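Local coordinates for TRAP dicarboxylate ABC transporter, substrate-binding protein (PDB 4OVQ), which binds beta-D-glucuronate between its two lobes, probably as the periplasmic solute-binding component of a TRAP transporter, at residues G144-Y149 against R167-E172; M188-V193 against T215-V220; K44-L49 against Y57-F62. All blocks are in the same frame, centred on the assembly; numbering follows the deposited sequence.

Contact 1. Residues G144-Y149 against R167-E172; sequences GARSFY and RVMNNE. With BDP (beta-D-glucopyranuronic acid), chain C.
Carboxylate oxygen O6B of the bound beta-D-glucopyranuronic acid is gripped from both segments at once: Arg146 NH2 donates to BDP O6B over 3.0 Å, and Arg167 NH1 donates to the same O6B over 2.8 Å. The second of these bonds is almost perfectly straight, with 178° at the hydrogen. Arg167 NH2 takes the other oxygen, BDP O6A, at 2.9 Å, so this guanidinium meets the carboxylate with two parallel N-H groups and has C6 in plane at its edge. A bend at chi2 (-89°) in an otherwise extended chain swings the group into that position, while Arg167 NE is held from behind by the carbonyl O of Met188.

Arg146 engages differently. Its NH1 reaches the ring oxygen, BDP O5, at 3.0 Å, with a less linear 153° at the hydrogen, so the two terminal nitrogens span carboxylate and pyranose and should restrict rotation about BDP C5-C6. Behind it, Glu206 OE2 forms a salt bridge with Arg146 NE and orients the guanidinium.

Selenomethionine Met169 supplies the apolar part. Its methyl CE lies over the centre of one face of the Arg146 guanidinium, 3.4 Å from Arg146 CZ, and the two side chains pass at a slant. Further back along the same side chain, Met169 SE packs 3.6 Å from BDP C6 and Met169 CG lies 3.4 Å from BDP O6A.

Arg146 NH2 and Arg167 NH1 come within 4.0 Å, a proximity that the shared anionic oxygen between them would compensate. Two arginines converging on one carboxylate, one of them also reading the ring oxygen, are consistent with selection for a uronic acid, and with the carboxylate-binding arginine of DctP-type solute receptors.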
loop_
_atom_site.group_PDB
_atom_site.type_symbol
_atom_site.label_atom_id
_atom_site.label_comp_id
_atom_site.label_asym_id
_atom_site.label_seq_id
_atom_site.Cartn_x
_atom_site.Cartn_y
_atom_site.Cartn_z
ATOM N N GLY A 144 6.690 3.297 1.250
ATOM C CA GLY A 144 7.283 3.577 2.531
ATOM C C GLY A 144 6.694 2.812 3.692
ATOM O O GLY A 144 6.152 1.729 3.536
ATOM N N ALA A 145 6.933 3.356 4.887
ATOM C CA ALA A 145 6.302 2.856 6.103
ATOM C C ALA A 145 5.121 3.736 6.511
ATOM O O ALA A 145 5.172 4.963 6.394
ATOM C CB ALA A 145 7.294 2.806 7.236
ATOM N N ARG A 146 4.081 3.081 7.029
ATOM C CA ARG A 146 2.899 3.732 7.561
ATOM C C ARG A 146 3.028 3.960 9.075
ATOM O O ARG A 146 3.434 3.061 9.803
ATOM C CB ARG A 146 1.653 2.862 7.272
ATOM C CG ARG A 146 1.475 2.512 5.827
ATOM C CD ARG A 146 0.321 1.539 5.601
ATOM N NE ARG A 146 -0.991 2.085 5.900
ATOM C CZ ARG A 146 -1.845 2.546 4.984
ATOM N NH1 ARG A 146 -1.474 2.669 3.716
ATOM N NH2 ARG A 146 -3.020 2.975 5.369
ATOM N N SER A 147 2.670 5.156 9.511
ATOM C CA SER A 147 2.682 5.536 10.923
ATOM C C SER A 147 1.398 6.254 11.328
ATOM O O SER A 147 0.696 6.810 10.483
ATOM C CB SER A 147 3.847 6.473 11.205
ATOM O OG SER A 147 5.086 5.803 11.055
ATOM N N PHE A 148 1.120 6.265 12.635
ATOM C CA PHE A 148 -0.103 6.834 13.156
ATOM C C PHE A 148 -0.120 8.349 13.110
ATOM O O PHE A 148 0.892 9.019 13.337
ATOM C CB PHE A 148 -0.319 6.426 14.629
ATOM C CG PHE A 148 -0.592 4.966 14.824
ATOM C CD1 PHE A 148 -1.753 4.397 14.329
ATOM C CD2 PHE A 148 0.291 4.161 15.537
ATOM C CE1 PHE A 148 -2.011 3.054 14.524
ATOM C CE2 PHE A 148 0.031 2.837 15.726
ATOM C CZ PHE A 148 -1.127 2.278 15.204
ATOM N N TYR A 149 -1.298 8.903 12.877
ATOM C CA TYR A 149 -1.509 10.320 13.081
ATOM C C TYR A 149 -2.894 10.592 13.674
ATOM O O TYR A 149 -3.846 9.867 13.407
ATOM C CB TYR A 149 -1.301 11.117 11.796
ATOM C CG TYR A 149 -1.964 10.619 10.516
ATOM C CD1 TYR A 149 -3.212 11.047 10.149
ATOM C CD2 TYR A 149 -1.259 9.828 9.619
ATOM C CE1 TYR A 149 -3.785 10.666 8.946
ATOM C CE2 TYR A 149 -1.813 9.419 8.411
ATOM C CZ TYR A 149 -3.083 9.849 8.078
ATOM O OH TYR A 149 -3.618 9.446 6.867
ATOM N N ARG A 167 -8.967 4.962 11.808
ATOM C CA ARG A 167 -9.309 4.465 10.492
ATOM C C ARG A 167 -8.183 3.588 9.976
ATOM O O ARG A 167 -6.992 3.904 10.126
ATOM C CB ARG A 167 -9.532 5.615 9.516
ATOM C CG ARG A 167 -9.891 5.175 8.064
ATOM C CD ARG A 167 -8.644 4.971 7.220
ATOM N NE ARG A 167 -8.919 4.484 5.872
ATOM C CZ ARG A 167 -7.977 4.308 4.955
ATOM N NH1 ARG A 167 -6.721 4.604 5.257
ATOM N NH2 ARG A 167 -8.307 3.857 3.748
ATOM N N VAL A 168 -8.614 2.500 9.348
ATOM C CA VAL A 168 -7.715 1.601 8.639
ATOM C C VAL A 168 -8.272 1.229 7.291
ATOM O O VAL A 168 -9.444 1.469 6.996
ATOM C CB VAL A 168 -7.458 0.283 9.431
ATOM C CG1 VAL A 168 -6.627 0.574 10.677
ATOM C CG2 VAL A 168 -8.762 -0.386 9.827
HETATM N N MSE A 169 -7.416 0.654 6.447
HETATM C CA MSE A 169 -7.882 0.072 5.185
HETATM C C MSE A 169 -8.728 -1.153 5.418
HETATM O O MSE A 169 -8.759 -1.669 6.528
HETATM C CB MSE A 169 -6.692 -0.295 4.311
HETATM C CG MSE A 169 -5.858 0.913 3.836
HETATM SE SE MSE A 169 -4.463 0.526 2.553
HETATM C CE MSE A 169 -3.164 -0.341 3.757
ATOM N N ASN A 170 -9.399 -1.592 4.345
ATOM C CA ASN A 170 -10.308 -2.728 4.404
ATOM C C ASN A 170 -9.606 -4.107 4.404
ATOM O O ASN A 170 -9.530 -4.771 3.384
ATOM C CB ASN A 170 -11.278 -2.610 3.230
ATOM C CG ASN A 170 -12.112 -1.346 3.294
ATOM O OD1 ASN A 170 -13.095 -1.268 4.036
ATOM N ND2 ASN A 170 -11.727 -0.342 2.529
ATOM N N ASN A 171 -9.093 -4.492 5.566
ATOM C CA ASN A 171 -8.403 -5.765 5.765
ATOM C C ASN A 171 -8.465 -6.093 7.246
ATOM O O ASN A 171 -8.058 -5.287 8.087
ATOM C CB ASN A 171 -6.948 -5.674 5.231
ATOM C CG ASN A 171 -6.188 -7.013 5.311
ATOM O OD1 ASN A 171 -6.488 -7.869 6.152
ATOM N ND2 ASN A 171 -5.211 -7.191 4.430
ATOM N N GLU A 172 -9.018 -7.257 7.594
ATOM C CA GLU A 172 -9.208 -7.587 9.006
ATOM C C GLU A 172 -7.900 -7.695 9.795
ATOM O O GLU A 172 -7.901 -7.625 11.031
ATOM C CB GLU A 172 -10.038 -8.872 9.160
ATOM C CG GLU A 172 -11.546 -8.619 9.139
ATOM C CD GLU A 172 -12.098 -8.105 10.479
ATOM O OE1 GLU A 172 -11.882 -8.762 11.525
ATOM O OE2 GLU A 172 -12.761 -7.042 10.473
HETATM C C1 BDP C . -1.732 4.757 0.648
HETATM C C2 BDP C . -1.757 3.846 -0.552
HETATM C C3 BDP C . -3.089 3.963 -1.155
HETATM C C4 BDP C . -4.139 3.571 -0.171
HETATM C C5 BDP C . -4.045 4.430 1.069
HETATM C C6 BDP C . -5.068 4.044 2.149
HETATM O O2 BDP C . -0.756 4.389 -1.478
HETATM O O3 BDP C . -3.114 2.938 -2.216
HETATM O O4 BDP C . -5.488 3.709 -0.789
HETATM O O5 BDP C . -2.744 4.369 1.637
HETATM O O6A BDP C . -6.216 3.645 1.792
HETATM O O1 BDP C . -0.515 4.723 1.335
HETATM O O6B BDP C . -4.707 4.313 3.321
#

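Contact 2. Residues M188-V193 against T215-V220; sequences MAFAEV and TGHFEV. With BDP (beta-D-glucopyranuronic acid), chain C.
Phe190 bridges the ligand and the Thr215-Val220 segment, and its atoms divide the work from base to tip. At the base, Phe190 CB lies 3.4 Å from BDP O6A. CG follows over the same carboxylate, and Phe190 CD1 approaches BDP C6 to 3.3 Å, while sugar C5 sits above the centre of that ring face. CD2 lies by BDP O4. Phe190 CE1, also near BDP O6B and C5, comes within 4.0 Å of His217 CE1. CE2 nears the Thr215 methyl, and the tip ends against it, with Phe190 CZ to Thr215 CG2 at 3.4 Å.

The planes of Phe190 and His217 are inclined at 81° to each other, an oblique pairing. Val193 CG1 stands over one face of the imidazole, 3.8 Å from the His217 ring centroid and 30° from its normal, a CH-pi contact. The opposite face carries Thr215 OG1, which also accepts from His217 N at 3.2 Å in an ST turn and is hydrogen-bonded to Ser211 O. A water in the imidazole plane donates to Phe190 O at 2.7 Å and is hydrogen-bonded to His217 NE2 at 2.8 Å; ND1 is hydrogen-bonded to Tyr149 OH. Both ring nitrogens are thus satisfied, and the ring's rotation is fixed.

Phe190 is thus an aromatic pocket wall against sugar C5 and C6, backed by Thr215 and His217. The contact joins the loop between strand 184-187 and helix 193-199 to the turn leading from helix 209-214 into helix 217-220.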
loop_
_atom_site.group_PDB
_atom_site.type_symbol
_atom_site.label_atom_id
_atom_site.label_comp_id
_atom_site.label_asym_id
_atom_site.label_seq_id
_atom_site.Cartn_x
_atom_site.Cartn_y
_atom_site.Cartn_z
HETATM N N MSE A 188 -12.455 2.086 6.347
HETATM C CA MSE A 188 -13.114 3.131 5.596
HETATM C C MSE A 188 -12.316 3.422 4.344
HETATM O O MSE A 188 -11.083 3.372 4.339
HETATM C CB MSE A 188 -13.158 4.386 6.491
HETATM C CG MSE A 188 -13.804 5.555 5.904
HETATM SE SE MSE A 188 -13.662 7.138 7.068
HETATM C CE MSE A 188 -14.201 6.462 8.637
ATOM N N ALA A 189 -13.027 3.775 3.281
ATOM C CA ALA A 189 -12.420 4.194 2.039
ATOM C C ALA A 189 -11.496 5.392 2.259
ATOM O O ALA A 189 -11.848 6.316 2.964
ATOM C CB ALA A 189 -13.513 4.542 1.048
ATOM N N PHE A 190 -10.352 5.382 1.600
ATOM C CA PHE A 190 -9.351 6.421 1.715
ATOM C C PHE A 190 -9.937 7.797 1.456
ATOM O O PHE A 190 -9.579 8.750 2.131
ATOM C CB PHE A 190 -8.242 6.104 0.710
ATOM C CG PHE A 190 -6.970 6.879 0.885
ATOM C CD1 PHE A 190 -6.401 7.082 2.125
ATOM C CD2 PHE A 190 -6.322 7.389 -0.244
ATOM C CE1 PHE A 190 -5.159 7.767 2.220
ATOM C CE2 PHE A 190 -5.112 8.077 -0.126
ATOM C CZ PHE A 190 -4.568 8.261 1.093
ATOM N N ALA A 191 -10.822 7.888 0.459
ATOM C CA ALA A 191 -11.380 9.163 0.027
ATOM C C ALA A 191 -12.160 9.851 1.153
ATOM O O ALA A 191 -12.238 11.091 1.166
ATOM C CB ALA A 191 -12.300 8.955 -1.183
ATOM N N GLU A 192 -12.695 9.055 2.069
ATOM C CA GLU A 192 -13.632 9.550 3.096
ATOM C C GLU A 192 -12.922 9.928 4.400
ATOM O O GLU A 192 -13.510 10.492 5.314
ATOM C CB GLU A 192 -14.711 8.516 3.339
ATOM C CG GLU A 192 -15.664 8.477 2.181
ATOM C CD GLU A 192 -16.857 7.634 2.439
ATOM O OE1 GLU A 192 -16.706 6.664 3.204
ATOM O OE2 GLU A 192 -17.945 7.923 1.864
ATOM N N VAL A 193 -11.627 9.671 4.457
ATOM C CA VAL A 193 -10.868 9.893 5.693
ATOM C C VAL A 193 -10.755 11.392 6.121
ATOM O O VAL A 193 -10.899 11.704 7.303
ATOM C CB VAL A 193 -9.491 9.231 5.615
ATOM C CG1 VAL A 193 -8.723 9.485 6.932
ATOM C CG2 VAL A 193 -9.649 7.723 5.314
ATOM N N THR A 215 -3.383 14.324 0.972
ATOM C CA THR A 215 -4.822 14.211 1.189
ATOM C C THR A 215 -5.353 15.343 2.063
ATOM O O THR A 215 -6.570 15.489 2.221
ATOM C CB THR A 215 -5.140 12.927 1.969
ATOM O OG1 THR A 215 -4.379 12.955 3.193
ATOM C CG2 THR A 215 -4.844 11.664 1.119
ATOM N N GLY A 216 -4.418 16.062 2.667
ATOM C CA GLY A 216 -4.759 17.122 3.603
ATOM C C GLY A 216 -4.948 16.632 5.030
ATOM O O GLY A 216 -5.267 17.420 5.926
ATOM N N HIS A 217 -4.724 15.341 5.270
ATOM C CA HIS A 217 -4.995 14.817 6.597
ATOM C C HIS A 217 -4.193 15.571 7.659
ATOM O O HIS A 217 -4.659 15.770 8.783
ATOM C CB HIS A 217 -4.672 13.317 6.703
ATOM C CG HIS A 217 -5.557 12.438 5.881
ATOM N ND1 HIS A 217 -5.295 11.102 5.685
ATOM C CD2 HIS A 217 -6.686 12.707 5.184
ATOM C CE1 HIS A 217 -6.218 10.588 4.892
ATOM N NE2 HIS A 217 -7.073 11.543 4.567
ATOM N N PHE A 218 -3.000 16.032 7.309
ATOM C CA PHE A 218 -2.157 16.694 8.293
ATOM C C PHE A 218 -2.825 17.965 8.832
ATOM O O PHE A 218 -2.533 18.360 9.950
ATOM C CB PHE A 218 -0.775 16.982 7.704
ATOM C CG PHE A 218 -0.740 18.134 6.753
ATOM C CD1 PHE A 218 -1.080 17.984 5.428
ATOM C CD2 PHE A 218 -0.343 19.384 7.194
ATOM C CE1 PHE A 218 -1.022 19.066 4.551
ATOM C CE2 PHE A 218 -0.289 20.444 6.346
ATOM C CZ PHE A 218 -0.625 20.314 5.036
ATOM N N GLU A 219 -3.704 18.595 8.047
ATOM C CA GLU A 219 -4.402 19.828 8.479
ATOM C C GLU A 219 -5.465 19.566 9.532
ATOM O O GLU A 219 -5.872 20.471 10.260
ATOM C CB GLU A 219 -5.094 20.523 7.299
ATOM C CG GLU A 219 -4.161 21.083 6.227
ATOM C CD GLU A 219 -3.441 22.348 6.677
ATOM O OE1 GLU A 219 -3.626 22.740 7.854
ATOM O OE2 GLU A 219 -2.702 22.949 5.864
ATOM N N VAL A 220 -5.924 18.323 9.590
ATOM C CA VAL A 220 -7.007 17.932 10.485
ATOM C C VAL A 220 -6.595 16.854 11.491
ATOM O O VAL A 220 -7.435 16.384 12.248
ATOM C CB VAL A 220 -8.263 17.458 9.701
ATOM C CG1 VAL A 220 -8.911 18.619 8.960
ATOM C CG2 VAL A 220 -7.937 16.338 8.705
HETATM C C1 BDP C . -1.732 4.757 0.648
HETATM C C2 BDP C . -1.757 3.846 -0.552
HETATM C C3 BDP C . -3.089 3.963 -1.155
HETATM C C4 BDP C . -4.139 3.571 -0.171
HETATM C C5 BDP C . -4.045 4.430 1.069
HETATM C C6 BDP C . -5.068 4.044 2.149
HETATM O O2 BDP C . -0.756 4.389 -1.478
HETATM O O3 BDP C . -3.114 2.938 -2.216
HETATM O O4 BDP C . -5.488 3.709 -0.789
HETATM O O5 BDP C . -2.744 4.369 1.637
HETATM O O6A BDP C . -6.216 3.645 1.792
HETATM O O1 BDP C . -0.515 4.723 1.335
HETATM O O6B BDP C . -4.707 4.313 3.321
HETATM O O HOH W 1 -9.131 11.375 2.672
#

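Contact 3. Residues K44-L49 against Y57-F62; sequences KFAELL and YTLQMF
Ala46 and Leu59 form the closest backbone approach of helix and strand: Ala46 CB lies 3.8 Å from Leu59 CB and 3.5 Å from Leu59 O, so the small methyl rests directly on the strand. Leu59 holds CG anti to its own N (chi1 173°), which brings CD2 to the Phe45 ring at an oblique angle; Phe45 CD2 meets Leu59 CD2 at 3.6 Å, the side chains roughly perpendicular. One turn on, Leu49 straddles the strand's beginning. Its CG sits 3.5 Å from Tyr57 O, while Leu49 CD2 reaches Leu59 CB at 3.9 Å and Leu49 CD1 reaches Tyr57 CB at 4.1 Å.

No hydrogen bond crosses; apolar side chains pack on one another and on two strand carbonyls. Around them, Phe45 packs on Ala257 and Ser261, and Leu49 on Val254, of the long helix 248-282; Trp26 of strand 25-29 touches both Leu49 and Leu59. Backbone bonds to Trp26 and Gly28 hold strand 58-62 at the edge of its sheet.

The helix and strand axes run antiparallel at 162° and approach to 7.1 Å. These are the helix and second strand of a beta-alpha-beta crossover, in which helix 37-52 connects the adjacent parallel strands 25-29 and 58-62.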
loop_
_atom_site.group_PDB
_atom_site.type_symbol
_atom_site.label_atom_id
_atom_site.label_comp_id
_atom_site.label_asym_id
_atom_site.label_seq_id
_atom_site.Cartn_x
_atom_site.Cartn_y
_atom_site.Cartn_z
ATOM N N LYS A 44 4.139 7.467 -16.718
ATOM C CA LYS A 44 5.333 6.966 -17.392
ATOM C C LYS A 44 5.153 5.534 -17.906
ATOM O O LYS A 44 5.616 5.183 -19.013
ATOM C CB LYS A 44 6.549 7.092 -16.478
ATOM C CG LYS A 44 7.885 6.733 -17.183
ATOM C CD LYS A 44 8.214 7.636 -18.406
ATOM C CE LYS A 44 8.221 9.117 -18.048
ATOM N NZ LYS A 44 8.808 9.997 -19.146
ATOM N N PHE A 45 4.494 4.691 -17.111
ATOM C CA PHE A 45 4.148 3.359 -17.545
ATOM C C PHE A 45 3.308 3.425 -18.812
ATOM O O PHE A 45 3.603 2.739 -19.798
ATOM C CB PHE A 45 3.439 2.606 -16.437
ATOM C CG PHE A 45 2.873 1.257 -16.860
ATOM C CD1 PHE A 45 3.701 0.253 -17.414
ATOM C CD2 PHE A 45 1.527 0.980 -16.689
ATOM C CE1 PHE A 45 3.186 -0.991 -17.772
ATOM C CE2 PHE A 45 0.992 -0.271 -17.043
ATOM C CZ PHE A 45 1.819 -1.268 -17.580
ATOM N N ALA A 46 2.304 4.295 -18.827
ATOM C CA ALA A 46 1.463 4.416 -20.017
ATOM C C ALA A 46 2.291 4.900 -21.218
ATOM O O ALA A 46 2.174 4.360 -22.293
ATOM C CB ALA A 46 0.276 5.344 -19.745
ATOM N N GLU A 47 3.147 5.882 -21.013
ATOM C CA GLU A 47 4.018 6.376 -22.079
ATOM C C GLU A 47 4.951 5.284 -22.613
ATOM O O GLU A 47 5.034 5.062 -23.818
ATOM C CB GLU A 47 4.842 7.518 -21.555
ATOM C CG GLU A 47 5.711 8.088 -22.636
ATOM C CD GLU A 47 6.546 9.221 -22.139
ATOM O OE1 GLU A 47 6.776 9.323 -20.928
ATOM O OE2 GLU A 47 6.994 10.044 -22.945
ATOM N N LEU A 48 5.563 4.553 -21.690
ATOM C CA LEU A 48 6.505 3.497 -22.083
ATOM C C LEU A 48 5.807 2.311 -22.744
ATOM O O LEU A 48 6.372 1.701 -23.652
ATOM C CB LEU A 48 7.303 3.002 -20.893
ATOM C CG LEU A 48 8.355 3.980 -20.382
ATOM C CD1 LEU A 48 8.969 3.509 -19.093
ATOM C CD2 LEU A 48 9.426 4.263 -21.488
ATOM N N LEU A 49 4.587 1.983 -22.323
ATOM C CA LEU A 49 3.789 0.968 -23.006
ATOM C C LEU A 49 3.588 1.336 -24.477
ATOM O O LEU A 49 3.847 0.534 -25.372
ATOM C CB LEU A 49 2.429 0.818 -22.310
ATOM C CG LEU A 49 1.453 -0.104 -23.010
ATOM C CD1 LEU A 49 1.942 -1.565 -22.831
ATOM C CD2 LEU A 49 0.077 0.094 -22.426
ATOM N N TYR A 57 -0.386 -0.996 -28.173
ATOM C CA TYR A 57 -1.122 -0.950 -26.916
ATOM C C TYR A 57 -0.972 0.426 -26.250
ATOM O O TYR A 57 0.141 0.942 -26.137
ATOM C CB TYR A 57 -0.676 -2.076 -25.971
ATOM C CG TYR A 57 -0.977 -3.460 -26.528
ATOM C CD1 TYR A 57 -0.084 -4.090 -27.361
ATOM C CD2 TYR A 57 -2.175 -4.109 -26.227
ATOM C CE1 TYR A 57 -0.349 -5.333 -27.890
ATOM C CE2 TYR A 57 -2.451 -5.358 -26.757
ATOM C CZ TYR A 57 -1.527 -5.968 -27.578
ATOM O OH TYR A 57 -1.765 -7.209 -28.133
ATOM N N THR A 58 -2.086 1.008 -25.814
ATOM C CA THR A 58 -2.048 2.266 -25.084
ATOM C C THR A 58 -2.849 2.156 -23.789
ATOM O O THR A 58 -3.642 1.229 -23.606
ATOM C CB THR A 58 -2.608 3.418 -25.910
ATOM O OG1 THR A 58 -4.016 3.244 -26.103
ATOM C CG2 THR A 58 -1.918 3.472 -27.246
ATOM N N LEU A 59 -2.663 3.136 -22.918
ATOM C CA LEU A 59 -3.268 3.128 -21.596
ATOM C C LEU A 59 -3.715 4.525 -21.215
ATOM O O LEU A 59 -2.916 5.458 -21.225
ATOM C CB LEU A 59 -2.266 2.619 -20.569
ATOM C CG LEU A 59 -2.635 2.668 -19.085
ATOM C CD1 LEU A 59 -3.866 1.822 -18.779
ATOM C CD2 LEU A 59 -1.432 2.110 -18.316
ATOM N N GLN A 60 -5.000 4.657 -20.876
ATOM C CA GLN A 60 -5.532 5.868 -20.305
ATOM C C GLN A 60 -5.693 5.732 -18.778
ATOM O O GLN A 60 -6.488 4.899 -18.293
ATOM C CB GLN A 60 -6.898 6.180 -20.950
ATOM C CG GLN A 60 -7.491 7.529 -20.572
ATOM C CD GLN A 60 -8.734 7.851 -21.384
ATOM O OE1 GLN A 60 -9.087 7.114 -22.305
ATOM N NE2 GLN A 60 -9.402 8.948 -21.046
HETATM N N MSE A 61 -4.949 6.550 -18.040
HETATM C CA MSE A 61 -5.063 6.590 -16.586
HETATM C C MSE A 61 -6.207 7.471 -16.095
HETATM O O MSE A 61 -6.452 8.549 -16.631
HETATM C CB MSE A 61 -3.772 7.097 -15.960
HETATM C CG MSE A 61 -2.547 6.181 -16.168
HETATM SE SE MSE A 61 -2.768 4.369 -15.489
HETATM C CE MSE A 61 -3.366 4.860 -13.683
ATOM N N PHE A 62 -6.887 6.972 -15.069
ATOM C CA PHE A 62 -7.796 7.756 -14.266
ATOM C C PHE A 62 -7.204 7.836 -12.867
ATOM O O PHE A 62 -7.309 6.863 -12.075
ATOM C CB PHE A 62 -9.173 7.086 -14.271
ATOM C CG PHE A 62 -9.790 7.013 -15.638
ATOM C CD1 PHE A 62 -9.368 6.070 -16.551
ATOM C CD2 PHE A 62 -10.777 7.906 -16.024
ATOM C CE1 PHE A 62 -9.906 6.001 -17.816
ATOM C CE2 PHE A 62 -11.321 7.844 -17.287
ATOM C CZ PHE A 62 -10.884 6.892 -18.186
#

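Contacts 1 and 2 line the same ligand pocket and touch each other. Their centres are 12 Å apart, both touch the glucuronate, and two probable hydrogen bonds link them, Arg167 NE to Met188 O at 2.9 Å and Tyr149 OH to His217 ND1 at 2.6 Å. Arg167 NE also packs 3.4 Å from Val193 CG2. The face of Phe190 lies against the C5-C6 part of the sugar, whose carboxylate the arginines of contact 1 hold. Contact 3 stands apart, with its centre about 29 Å from that of contact 1 and 28 Å from that of contact 2 and nearest atoms no closer than about 12 Å; it packs a separate sheet, away from the sugar.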